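Local structure of precorrin-6Y C5,15-methyltransferase (Corynebacterium diphtheriae, 3HM2) at residues Trp114-Gly120 and Trp173-Lys177. The protein is a putative S-adenosylmethionine-dependent methyltransferase of cobalamin biosynthesis, probably methylating precorrin-6Y, and is represented here by its C-terminal methyltransferase domain. Residues are numbered along the deposited sequence; the frame is centred on the assembly and turned at random.
Sequences WKRLPVG and WTVVK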
loop_
_atom_site.group_PDB
_atom_site.type_symbol
_atom_site.label_atom_id
_atom_site.label_comp_id
_atom_site.label_asym_id
_atom_site.label_seq_id
_atom_site.Cartn_x
_atom_site.Cartn_y
_atom_site.Cartn_z
ATOM N N TRP A 114 29.050 4.327 12.923
ATOM C CA TRP A 114 29.127 5.538 12.118
ATOM C C TRP A 114 30.486 6.229 12.140
ATOM O O TRP A 114 31.003 6.657 11.101
ATOM C CB TRP A 114 28.058 6.504 12.584
ATOM C CG TRP A 114 27.973 7.770 11.811
ATOM C CD1 TRP A 114 28.244 9.022 12.269
ATOM C CD2 TRP A 114 27.558 7.918 10.453
ATOM N NE1 TRP A 114 28.028 9.948 11.277
ATOM C CE2 TRP A 114 27.601 9.298 10.154
ATOM C CE3 TRP A 114 27.146 7.026 9.464
ATOM C CZ2 TRP A 114 27.249 9.803 8.908
ATOM C CZ3 TRP A 114 26.787 7.533 8.224
ATOM C CH2 TRP A 114 26.842 8.907 7.958
ATOM N N LYS A 115 31.057 6.345 13.330
ATOM C CA LYS A 115 32.353 6.987 13.488
ATOM C C LYS A 115 33.342 6.351 12.502
ATOM O O LYS A 115 34.344 6.968 12.097
ATOM C CB LYS A 115 32.848 6.821 14.934
ATOM C CG LYS A 115 33.676 5.531 15.144
ATOM C CD LYS A 115 33.679 4.992 16.577
ATOM C CE LYS A 115 32.994 3.618 16.690
ATOM N NZ LYS A 115 33.854 2.468 16.324
ATOM N N ARG A 116 33.052 5.112 12.107
ATOM C CA ARG A 116 34.026 4.318 11.376
ATOM C C ARG A 116 33.931 4.580 9.872
ATOM O O ARG A 116 34.839 4.238 9.109
ATOM C CB ARG A 116 33.891 2.825 11.716
ATOM C CG ARG A 116 34.154 2.465 13.175
ATOM C CD ARG A 116 35.635 2.594 13.559
ATOM N NE ARG A 116 36.485 1.907 12.585
ATOM C CZ ARG A 116 37.099 0.746 12.793
ATOM N NH1 ARG A 116 37.000 0.123 13.965
ATOM N NH2 ARG A 116 37.821 0.213 11.822
ATOM N N LEU A 117 32.841 5.202 9.443
ATOM C CA LEU A 117 32.615 5.377 8.018
ATOM C C LEU A 117 33.280 6.645 7.449
ATOM O O LEU A 117 32.988 7.747 7.909
ATOM C CB LEU A 117 31.104 5.355 7.724
ATOM C CG LEU A 117 30.748 5.377 6.237
ATOM C CD1 LEU A 117 30.975 4.006 5.628
ATOM C CD2 LEU A 117 29.323 5.828 6.045
ATOM N N PRO A 118 33.949 6.500 6.312
ATOM C CA PRO A 118 34.667 7.598 5.658
ATOM C C PRO A 118 33.726 8.601 4.997
ATOM O O PRO A 118 32.548 8.305 4.798
ATOM C CB PRO A 118 35.498 6.879 4.596
ATOM C CG PRO A 118 35.760 5.537 5.185
ATOM C CD PRO A 118 34.543 5.187 6.003
ATOM N N VAL A 119 34.252 9.776 4.666
ATOM C CA VAL A 119 33.576 10.692 3.753
ATOM C C VAL A 119 33.152 9.986 2.470
ATOM O O VAL A 119 33.867 9.125 1.958
ATOM C CB VAL A 119 34.476 11.890 3.392
ATOM C CG1 VAL A 119 33.676 12.948 2.647
ATOM C CG2 VAL A 119 35.109 12.475 4.645
ATOM N N GLY A 120 31.984 10.357 1.955
ATOM C CA GLY A 120 31.428 9.709 0.782
ATOM C C GLY A 120 31.501 8.198 0.865
ATOM O O GLY A 120 31.841 7.528 -0.110
ATOM N N TRP A 173 16.707 3.270 4.539
ATOM C CA TRP A 173 17.519 4.451 4.419
ATOM C C TRP A 173 18.805 4.078 3.681
ATOM O O TRP A 173 19.538 3.194 4.108
ATOM C CB TRP A 173 17.775 5.028 5.819
ATOM C CG TRP A 173 18.358 6.381 5.800
ATOM C CD1 TRP A 173 18.038 7.404 4.952
ATOM C CD2 TRP A 173 19.386 6.869 6.651
ATOM N NE1 TRP A 173 18.816 8.501 5.220
ATOM C CE2 TRP A 173 19.651 8.202 6.264
ATOM C CE3 TRP A 173 20.125 6.309 7.690
ATOM C CZ2 TRP A 173 20.618 8.987 6.893
ATOM C CZ3 TRP A 173 21.083 7.090 8.318
ATOM C CH2 TRP A 173 21.320 8.421 7.911
ATOM N N THR A 174 19.029 4.711 2.530
ATOM C CA THR A 174 20.318 4.653 1.866
ATOM C C THR A 174 20.954 6.037 1.746
ATOM O O THR A 174 20.299 7.025 1.411
ATOM C CB THR A 174 20.242 4.048 0.490
ATOM O OG1 THR A 174 21.569 3.900 -0.011
ATOM C CG2 THR A 174 19.514 4.962 -0.429
ATOM N N VAL A 175 22.253 6.103 2.005
ATOM C CA VAL A 175 22.932 7.390 2.067
ATOM C C VAL A 175 24.415 7.332 1.573
ATOM O O VAL A 175 25.006 6.244 1.422
ATOM C CB VAL A 175 22.752 7.991 3.507
ATOM C CG1 VAL A 175 23.342 7.050 4.568
ATOM C CG2 VAL A 175 23.297 9.427 3.615
ATOM N N VAL A 176 24.974 8.500 1.257
ATOM C CA VAL A 176 26.408 8.655 1.033
ATOM C C VAL A 176 26.895 9.706 2.054
ATOM O O VAL A 176 26.300 10.779 2.166
ATOM C CB VAL A 176 26.697 9.086 -0.423
ATOM C CG1 VAL A 176 28.184 9.126 -0.695
ATOM C CG2 VAL A 176 26.037 8.127 -1.385
ATOM N N LYS A 177 27.945 9.402 2.821
ATOM C CA LYS A 177 28.388 10.306 3.901
ATOM C C LYS A 177 28.898 11.676 3.419
ATOM O O LYS A 177 29.920 11.768 2.737
ATOM C CB LYS A 177 29.433 9.621 4.809
ATOM C CG LYS A 177 29.632 10.287 6.189
ATOM C CD LYS A 177 30.117 9.270 7.258
ATOM C CE LYS A 177 30.419 9.951 8.580
ATOM N NZ LYS A 177 31.391 9.226 9.476
#
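Lys-177, the last modelled residue, lays its side chain between the indole of Trp-114 and the turn that leaves helix 109-115. Lys-177 CB lies 3.4 Å from Pro-118 O. With CG anti to the backbone N (chi1 -162°) and the chain extended beyond it, the lysine runs back along the turn toward the helix end. CG meets the outer rim of the indole at CH2 and CZ2. Lys-177 CD lies over the six-membered ring of Trp-114, 3.6 Å from its centroid in a CH-pi contact; in the conformer given, Leu-117 CD2 packs against Lys-177 CD. CE sits above the same face near CZ2 and CE2. At the tip, Lys-177 NZ stands over the five-membered ring of Trp-114, 3.9 Å from the centroid and 15° off the normal, a cation-pi contact. Lys-177 NZ also donates a hydrogen bond to Leu-117 O at 2.7 Å, in the carbonyl plane. A second runs from Lys-177 NZ to Trp-114 O at 3.1 Å, from 37° above its plane. Trp-114 O takes Leu-117 N from the opposite face, closing the turn. Near the backbone end of the lysine, Gly-120 N donates to Lys-177 O at 2.6 Å, and Val-176 CG1 rests on Gly-120 CA. This pairing, next to the backbone bonding of Lys-177 with Gly-121, joins the end of strand 162-176 to the approach to strand 122-127, its antiparallel neighbour in the methyltransferase sheet. Phe-110 and Phe-143 also meet the Trp-114 ring. The ammonium thus has two carbonyl oxygens and an aromatic face about it, all electron-rich, in a site near the C-terminal end of helix 109-115; this setting would be expected to favour the protonated lysine without a carboxylate from either segment.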